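Local coordinates for protein aromatic amino acid aminotransferase I (Candida albicans WO-1, PDB 6HNU) that probably catalyses, with pyridoxal 5'-phosphate as cofactor, transfer of the amino group from aromatic L-amino acids to 2-oxoglutarate, yielding aromatic oxo-acids and L-glutamate, at residues 160-163 with 164-167; 169-172 with 173-176; 184-188 with 189-193. All coordinates share one frame; numbering follows the deposited sequence. Where two conformers were deposited one is given.

Contact 1: 160-163 with 164-167. With PLP (pyridoxal-5'-phosphate), chain I; PHE (phenylalanine), chain J.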
loop_
_atom_site.group_PDB
_atom_site.type_symbol
_atom_site.label_atom_id
_atom_site.label_comp_id
_atom_site.label_asym_id
_atom_site.label_seq_id
_atom_site.Cartn_x
_atom_site.Cartn_y
_atom_site.Cartn_z
ATOM N N LEU B 160 -19.193 -6.102 -14.167
ATOM C CA LEU B 160 -18.979 -6.218 -15.616
ATOM C C LEU B 160 -17.547 -5.769 -15.891
ATOM O O LEU B 160 -17.118 -4.734 -15.290
ATOM C CB LEU B 160 -19.996 -5.371 -16.382
ATOM C CG LEU B 160 -21.466 -5.644 -16.035
ATOM C CD1 LEU B 160 -22.346 -4.658 -16.755
ATOM C CD2 LEU B 160 -21.817 -7.067 -16.398
ATOM N N VAL B 161 -16.860 -6.534 -16.742
ATOM C CA VAL B 161 -15.481 -6.230 -17.220
ATOM C C VAL B 161 -15.477 -6.326 -18.741
ATOM O O VAL B 161 -16.313 -7.062 -19.282
ATOM C CB VAL B 161 -14.412 -7.141 -16.597
ATOM C CG1 VAL B 161 -14.416 -7.095 -15.062
ATOM C CG2 VAL B 161 -14.548 -8.589 -17.069
ATOM N N GLU B 162 -14.524 -5.637 -19.387
ATOM C CA GLU B 162 -14.222 -5.791 -20.824
ATOM C C GLU B 162 -13.884 -7.267 -21.082
ATOM O O GLU B 162 -13.168 -7.874 -20.273
ATOM C CB GLU B 162 -13.148 -4.789 -21.248
ATOM C CG GLU B 162 -13.712 -3.382 -21.202
ATOM C CD GLU B 162 -12.738 -2.238 -21.004
ATOM O OE1 GLU B 162 -11.747 -2.419 -20.288
ATOM O OE2 GLU B 162 -13.058 -1.145 -21.507
ATOM N N GLU B 163 -14.372 -7.847 -22.180
ATOM C CA GLU B 163 -14.227 -9.314 -22.370
ATOM C C GLU B 163 -12.757 -9.679 -22.551
ATOM O O GLU B 163 -12.444 -10.822 -22.279
ATOM C CB GLU B 163 -15.065 -9.865 -23.527
ATOM C CG GLU B 163 -14.516 -9.521 -24.891
ATOM C CD GLU B 163 -15.294 -10.123 -26.059
ATOM O OE1 GLU B 163 -15.717 -9.352 -26.912
ATOM O OE2 GLU B 163 -15.431 -11.328 -26.108
ATOM N N TYR B 164 -11.887 -8.752 -22.966
ATOM C CA TYR B 164 -10.418 -8.850 -22.859
ATOM C C TYR B 164 -9.950 -7.701 -21.980
ATOM O O TYR B 164 -10.294 -6.552 -22.285
ATOM C CB TYR B 164 -9.681 -8.760 -24.190
ATOM C CG TYR B 164 -10.082 -9.851 -25.142
ATOM C CD1 TYR B 164 -11.191 -9.702 -25.954
ATOM C CD2 TYR B 164 -9.438 -11.061 -25.137
ATOM C CE1 TYR B 164 -11.634 -10.726 -26.780
ATOM C CE2 TYR B 164 -9.815 -12.081 -26.006
ATOM C CZ TYR B 164 -10.930 -11.916 -26.818
ATOM O OH TYR B 164 -11.367 -12.909 -27.647
ATOM N N THR B 165 -9.276 -8.026 -20.888
ATOM C CA THR B 165 -8.904 -6.962 -19.911
ATOM C C THR B 165 -7.629 -7.349 -19.156
ATOM O O THR B 165 -6.988 -8.364 -19.492
ATOM C CB THR B 165 -10.103 -6.671 -18.999
ATOM O OG1 THR B 165 -9.791 -5.443 -18.324
ATOM C CG2 THR B 165 -10.431 -7.800 -18.050
ATOM N N PHE B 166 -7.288 -6.571 -18.127
ATOM C CA PHE B 166 -6.017 -6.629 -17.382
ATOM C C PHE B 166 -6.013 -7.844 -16.455
ATOM O O PHE B 166 -6.941 -7.968 -15.665
ATOM C CB PHE B 166 -5.903 -5.303 -16.633
ATOM C CG PHE B 166 -4.628 -5.070 -15.882
ATOM C CD1 PHE B 166 -3.427 -5.584 -16.343
ATOM C CD2 PHE B 166 -4.644 -4.302 -14.721
ATOM C CE1 PHE B 166 -2.248 -5.308 -15.673
ATOM C CE2 PHE B 166 -3.471 -4.065 -14.028
ATOM C CZ PHE B 166 -2.274 -4.558 -14.511
ATOM N N SER B 167 -5.063 -8.763 -16.587
ATOM C CA SER B 167 -5.029 -10.021 -15.793
ATOM C C SER B 167 -5.014 -9.750 -14.279
ATOM O O SER B 167 -5.761 -10.435 -13.575
ATOM C CB SER B 167 -3.881 -10.901 -16.222
ATOM O OG SER B 167 -4.090 -11.324 -17.570
HETATM N N1 PLP I . -4.543 -0.712 -14.286
HETATM C C2 PLP I . -4.312 -1.127 -15.534
HETATM C C2A PLP I . -5.475 -1.422 -16.415
HETATM C C3 PLP I . -3.015 -1.293 -16.014
HETATM O O3 PLP I . -2.851 -1.788 -17.279
HETATM C C4 PLP I . -1.931 -1.031 -15.151
HETATM C C4A PLP I . -0.563 -1.229 -15.624
HETATM C C5 PLP I . -2.191 -0.558 -13.858
HETATM C C6 PLP I . -3.501 -0.443 -13.469
HETATM C C5A PLP I . -1.083 -0.329 -12.859
HETATM O O4P PLP I . -1.252 0.947 -12.182
HETATM P P PLP I . -0.365 1.431 -11.010
HETATM O O1P PLP I . -0.883 2.839 -10.825
HETATM O O2P PLP I . 1.108 1.347 -11.500
HETATM O O3P PLP I . -0.623 0.510 -9.820
HETATM N N PHE J . -0.173 -2.486 -16.139
HETATM C CA PHE J . 1.195 -3.070 -16.022
HETATM C C PHE J . 1.229 -4.363 -16.850
HETATM O O PHE J . 1.014 -4.308 -18.072
HETATM C CB PHE J . 1.563 -3.249 -14.546
HETATM C CG PHE J . 2.665 -4.237 -14.273
HETATM C CD1 PHE J . 3.817 -4.254 -15.050
HETATM C CD2 PHE J . 2.547 -5.149 -13.233
HETATM C CE1 PHE J . 4.823 -5.177 -14.798
HETATM C CE2 PHE J . 3.556 -6.067 -12.981
HETATM C CZ PHE J . 4.696 -6.073 -13.757
HETATM O OXT PHE J . 1.449 -5.469 -16.332
HETATM O O HOH W 1 -12.241 -4.133 -18.181
#
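Between Glu162 and Thr165 the chain leaves the end of strand 158-162 and turns over itself, bringing Thr165 CG2 to 3.5 Å from Glu162 O. The side chains of these two residues cross at about a right angle, and one water joins them. It accepts from Thr165 OG1 (2.8 Å) and from the backbone N of Glu162 (3.0 Å), and donates to Glu162 OE1 (2.8 Å). Thr165 turns its hydroxyl to the water, OG1 lying opposite the backbone N (chi1 -166°), which sets the CG2 methyl against Glu162 O. Ile213 N and Gln217 NE2 also bond Glu162 OE1, while OE2 bonds Thr212. Glu163 and Tyr164 instead run alongside each other: Glu163 CG lies 3.5 Å from Tyr164 CD1, and the carboxylate plane is turned 32° from the ring. Glu163 OE1 is held by Met185 N. Directly after the turn, at the N-cap position of helix 167-175, Phe166 lays a face over the cofactor, with CD2 3.3 Å from PLP C2. Its CZ stands 3.4 Å from PHE N of the bound phenylalanine. PHE N is 1.4 Å from PLP C4A, which fits a covalent adduct. The donors round the buried Glu162 carboxylate probably favour its anionic form, and the water joins the strand end to the loop that delivers Phe166 to the pyridine ring.

Contact 2: 169-172 with 173-176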
loop_
_atom_site.group_PDB
_atom_site.type_symbol
_atom_site.label_atom_id
_atom_site.label_comp_id
_atom_site.label_asym_id
_atom_site.label_seq_id
_atom_site.Cartn_x
_atom_site.Cartn_y
_atom_site.Cartn_z
ATOM N N ALA B 169 -6.326 -7.238 -12.649
ATOM C CA ALA B 169 -7.651 -6.793 -12.166
ATOM C C ALA B 169 -8.562 -8.014 -11.958
ATOM O O ALA B 169 -9.347 -8.041 -10.969
ATOM C CB ALA B 169 -8.241 -5.780 -13.115
ATOM N N LEU B 170 -8.479 -8.998 -12.843
ATOM C CA LEU B 170 -9.299 -10.223 -12.749
ATOM C C LEU B 170 -8.829 -11.043 -11.544
ATOM O O LEU B 170 -9.682 -11.564 -10.824
ATOM C CB LEU B 170 -9.142 -11.023 -14.045
ATOM C CG LEU B 170 -9.699 -10.391 -15.323
ATOM C CD1 LEU B 170 -9.479 -11.330 -16.502
ATOM C CD2 LEU B 170 -11.157 -10.034 -15.158
ATOM N N GLU B 171 -7.525 -11.219 -11.387
ATOM C CA GLU B 171 -6.927 -11.917 -10.209
ATOM C C GLU B 171 -7.426 -11.273 -8.919
ATOM O O GLU B 171 -7.781 -12.006 -7.990
ATOM C CB GLU B 171 -5.400 -11.883 -10.254
ATOM C CG GLU B 171 -4.716 -12.647 -9.105
ATOM C CD GLU B 171 -5.102 -14.120 -9.006
ATOM O OE1 GLU B 171 -5.514 -14.681 -10.041
ATOM O OE2 GLU B 171 -5.026 -14.704 -7.897
ATOM N N SER B 172 -7.409 -9.938 -8.828
ATOM C CA SER B 172 -7.888 -9.224 -7.625
ATOM C C SER B 172 -9.350 -9.607 -7.357
ATOM O O SER B 172 -9.669 -9.920 -6.191
ATOM C CB SER B 172 -7.693 -7.743 -7.774
ATOM O OG SER B 172 -8.229 -7.061 -6.657
ATOM N N ALA B 173 -10.204 -9.550 -8.386
ATOM C CA ALA B 173 -11.635 -9.898 -8.265
ATOM C C ALA B 173 -11.750 -11.369 -7.832
ATOM O O ALA B 173 -12.597 -11.668 -6.911
ATOM C CB ALA B 173 -12.387 -9.627 -9.546
ATOM N N ASN B 174 -10.996 -12.255 -8.486
ATOM C CA ASN B 174 -11.028 -13.718 -8.193
ATOM C C ASN B 174 -10.745 -13.950 -6.714
ATOM O O ASN B 174 -11.470 -14.737 -6.058
ATOM C CB ASN B 174 -10.036 -14.490 -9.054
ATOM C CG ASN B 174 -10.420 -14.451 -10.519
ATOM O OD1 ASN B 174 -11.563 -14.126 -10.848
ATOM N ND2 ASN B 174 -9.493 -14.851 -11.375
ATOM N N GLY B 175 -9.789 -13.210 -6.177
ATOM C CA GLY B 175 -9.358 -13.336 -4.773
ATOM C C GLY B 175 -10.450 -12.928 -3.816
ATOM O O GLY B 175 -10.440 -13.445 -2.701
ATOM N N GLN B 176 -11.365 -12.051 -4.227
ATOM C CA GLN B 176 -12.454 -11.572 -3.358
ATOM C C GLN B 176 -13.769 -12.303 -3.666
ATOM O O GLN B 176 -14.776 -11.920 -3.083
ATOM C CB GLN B 176 -12.544 -10.069 -3.516
ATOM C CG GLN B 176 -11.254 -9.406 -3.075
ATOM C CD GLN B 176 -11.355 -7.917 -3.142
ATOM O OE1 GLN B 176 -12.403 -7.313 -2.868
ATOM N NE2 GLN B 176 -10.232 -7.315 -3.511
#
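Ala173 and Ala169 meet on the inner side of helix 167-175, where Ala173 N donates to Ala169 O at 3.1 Å. The Ala173 methyl packs closely against the preceding turn, with CB 3.6 Å from Leu170 O. Thr180 of strand 179-186 lies against Ala173; round the helix, Ser172 and Gln176 meet helix 141-152, and Trp145 NE1 supplies a second donor to Ala169 O. The following rung is short: Asn174 N reaches Leu170 O at 2.8 Å, with an N-H...O angle of 162°. The flat amide of Asn174 lies against the same oxygen, its CG 3.0 Å away, without a hydrogen bond from ND2. CG anti to the carbonyl carbon and beside the backbone N (chi1 -66°) folds the amide back toward the preceding turn. Although held this closely at Leu170 O, Asn174 itself is exposed and marks the solvent side. Nearby, Glu171 bonds through OE2 to Gln24 N of the second subunit, which Ser172 and Gln176 also touch. The ladder slackens further along: Gly175 N still reaches Glu171 O at 3.0 Å, but the bond from Gln176 N to Ser172 O is weak at 3.4 Å, and Gln176 N also donates to Ala173 O at 3.0 Å. The extended Gln176 chain runs past Ser172 O, with CG 3.5 Å from it. Backbone bonding thus carries the cohesion of these two turns, while Glu171 bonds to the second subunit, and Ser172 OG and Gln176 NE2 make weak bonds to Asp146.

Contact 3: 184-188 with 189-193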
loop_
_atom_site.group_PDB
_atom_site.type_symbol
_atom_site.label_atom_id
_atom_site.label_comp_id
_atom_site.label_asym_id
_atom_site.label_seq_id
_atom_site.Cartn_x
_atom_site.Cartn_y
_atom_site.Cartn_z
ATOM N N THR B 184 -19.041 -7.638 -24.363
ATOM C CA THR B 184 -18.551 -7.908 -25.724
ATOM C C THR B 184 -17.949 -6.620 -26.304
ATOM O O THR B 184 -18.530 -5.506 -26.073
ATOM C CB THR B 184 -19.638 -8.523 -26.599
ATOM O OG1 THR B 184 -20.018 -9.740 -25.946
ATOM C CG2 THR B 184 -19.126 -8.728 -28.010
ATOM N N MET B 185 -16.791 -6.791 -26.938
ATOM C CA MET B 185 -16.018 -5.700 -27.566
ATOM C C MET B 185 -15.948 -5.913 -29.079
ATOM O O MET B 185 -16.062 -7.064 -29.545
ATOM C CB MET B 185 -14.592 -5.638 -27.035
ATOM C CG MET B 185 -14.538 -5.378 -25.552
ATOM S SD MET B 185 -12.915 -5.706 -24.920
ATOM C CE MET B 185 -12.098 -4.126 -25.155
ATOM N N ASP B 186 -15.713 -4.832 -29.798
ATOM C CA ASP B 186 -15.164 -4.912 -31.168
ATOM C C ASP B 186 -13.789 -4.233 -31.100
ATOM O O ASP B 186 -13.257 -4.070 -29.992
ATOM C CB ASP B 186 -16.160 -4.345 -32.184
ATOM C CG ASP B 186 -16.438 -2.850 -32.050
ATOM O OD1 ASP B 186 -15.760 -2.176 -31.221
ATOM O OD2 ASP B 186 -17.378 -2.375 -32.725
ATOM N N GLU B 187 -13.179 -3.934 -32.228
ATOM C CA GLU B 187 -11.811 -3.375 -32.240
ATOM C C GLU B 187 -11.829 -1.959 -31.648
ATOM O O GLU B 187 -10.761 -1.465 -31.378
ATOM C CB GLU B 187 -11.213 -3.387 -33.642
ATOM C CG GLU B 187 -11.922 -2.465 -34.613
ATOM C CD GLU B 187 -12.903 -3.142 -35.550
ATOM O OE1 GLU B 187 -13.776 -3.940 -35.060
ATOM O OE2 GLU B 187 -12.806 -2.838 -36.770
ATOM N N PHE B 188 -12.983 -1.353 -31.418
ATOM C CA PHE B 188 -13.055 0.024 -30.846
ATOM C C PHE B 188 -13.489 -0.009 -29.380
ATOM O O PHE B 188 -13.748 1.080 -28.856
ATOM C CB PHE B 188 -13.979 0.912 -31.685
ATOM C CG PHE B 188 -13.607 0.941 -33.147
ATOM C CD1 PHE B 188 -12.397 1.483 -33.557
ATOM C CD2 PHE B 188 -14.425 0.349 -34.091
ATOM C CE1 PHE B 188 -12.061 1.515 -34.906
ATOM C CE2 PHE B 188 -14.080 0.367 -35.435
ATOM C CZ PHE B 188 -12.891 0.930 -35.833
ATOM N N GLY B 189 -13.645 -1.211 -28.794
ATOM C CA GLY B 189 -13.972 -1.440 -27.379
ATOM C C GLY B 189 -15.376 -1.957 -27.155
ATOM O O GLY B 189 -15.985 -2.522 -28.067
ATOM N N ILE B 190 -15.877 -1.751 -25.946
ATOM C CA ILE B 190 -17.228 -2.185 -25.511
ATOM C C ILE B 190 -18.228 -1.748 -26.599
ATOM O O ILE B 190 -18.245 -0.555 -26.967
ATOM C CB ILE B 190 -17.578 -1.542 -24.166
ATOM C CG1 ILE B 190 -16.755 -2.113 -23.015
ATOM C CG2 ILE B 190 -19.073 -1.600 -23.889
ATOM C CD1 ILE B 190 -16.922 -1.334 -21.722
ATOM N N ILE B 191 -19.137 -2.652 -26.952
ATOM C CA ILE B 191 -20.254 -2.352 -27.897
ATOM C C ILE B 191 -21.461 -1.960 -27.062
ATOM O O ILE B 191 -22.066 -2.818 -26.407
ATOM C CB ILE B 191 -20.545 -3.563 -28.812
ATOM C CG1 ILE B 191 -19.315 -4.008 -29.609
ATOM C CG2 ILE B 191 -21.737 -3.185 -29.711
ATOM C CD1 ILE B 191 -19.483 -5.336 -30.339
ATOM N N PRO B 192 -21.871 -0.671 -27.028
ATOM C CA PRO B 192 -22.962 -0.271 -26.146
ATOM C C PRO B 192 -24.262 -1.062 -26.328
ATOM O O PRO B 192 -24.858 -1.384 -25.313
ATOM C CB PRO B 192 -23.119 1.215 -26.485
ATOM C CG PRO B 192 -21.705 1.603 -26.877
ATOM C CD PRO B 192 -21.319 0.455 -27.783
ATOM N N GLU B 193 -24.703 -1.353 -27.577
ATOM C CA GLU B 193 -25.981 -2.087 -27.786
ATOM C C GLU B 193 -25.968 -3.428 -27.011
ATOM O O GLU B 193 -26.979 -3.772 -26.423
ATOM C CB GLU B 193 -26.280 -2.347 -29.269
ATOM C CG GLU B 193 -27.348 -3.418 -29.467
ATOM C CD GLU B 193 -27.786 -3.721 -30.893
ATOM O OE1 GLU B 193 -27.019 -3.422 -31.792
ATOM O OE2 GLU B 193 -28.893 -4.274 -31.075
HETATM O O HOH W 2 -20.969 -5.105 -25.089
#
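The carboxylate of Asp186 lies beside Gly189 and Ile191 at the end of a beta hairpin formed by strands 179-186 and 189-190: Phe188 N reaches OD1 from above the carboxylate plane (2.9 Å, 47° out of it), and Ile191 CG1 lies 3.9 Å from its CG. The other flat group, the Phe188 ring, has Glu187 CG centred over one face, 3.6 Å above the plane. The bond from Phe188 N closes an Asx turn within the type I turn that runs from Asp186 to Gly189. Placed between the backbone N and the carbonyl carbon (chi1 66°), the Asp186 carboxylate swings over the turn, where OD1 is also engaged in a salt bridge with Arg228 of helix 226-239. That second partner should stabilise the negative charge and hold the group in position.

Asp186 and Gly189 form the antiparallel hydrogen-bonded pair, Asp186 N donating to Gly189 O and Gly189 N returning a bond to Asp186 O. The return bond comes from well above the carbonyl plane, 65° out of it. Gly189 takes a positive phi here. At the adjoining non-hydrogen-bonded pair, Met185 and Ile190, the side chains diverge; the bent methionine chain brings CE to 4.0 Å from Gly189 CA. Farther from the turn, Ile191 carries the apolar packing. Its CD1 bridges two residues of the strand, 3.9 Å from Asp186 CB and 4.1 Å from Thr184 CG2; Ile191 itself is the N-cap of helix 192-200. The two arms are tied there by Ile191 N, which donates to Thr184 O at 3.0 Å in the carbonyl plane, and by a water that donates to both Ile191 O and Thr184 O, the latter at 2.7 Å.

How the contacts relate
The three contacts follow one another along the chain through the beta-alpha-beta unit of strand 158-162, helix 167-175 and strand 179-186 and into the hairpin that ends at strand 189-190, one edge strand of the large mixed sheet. In space contact 1 lies between the other two, its centre about 11 Å from that of contact 2 and about 12 Å from that of contact 3; the latter two have centres about 23 Å apart and do not touch. Thr165 CG2 packs on Leu170 CD2 at 3.7 Å, and Glu162 CG on Ile190 CG1 at 3.8 Å. The cofactor-facing loop therefore packs between the helix at the dimer contact and the edge of the sheet.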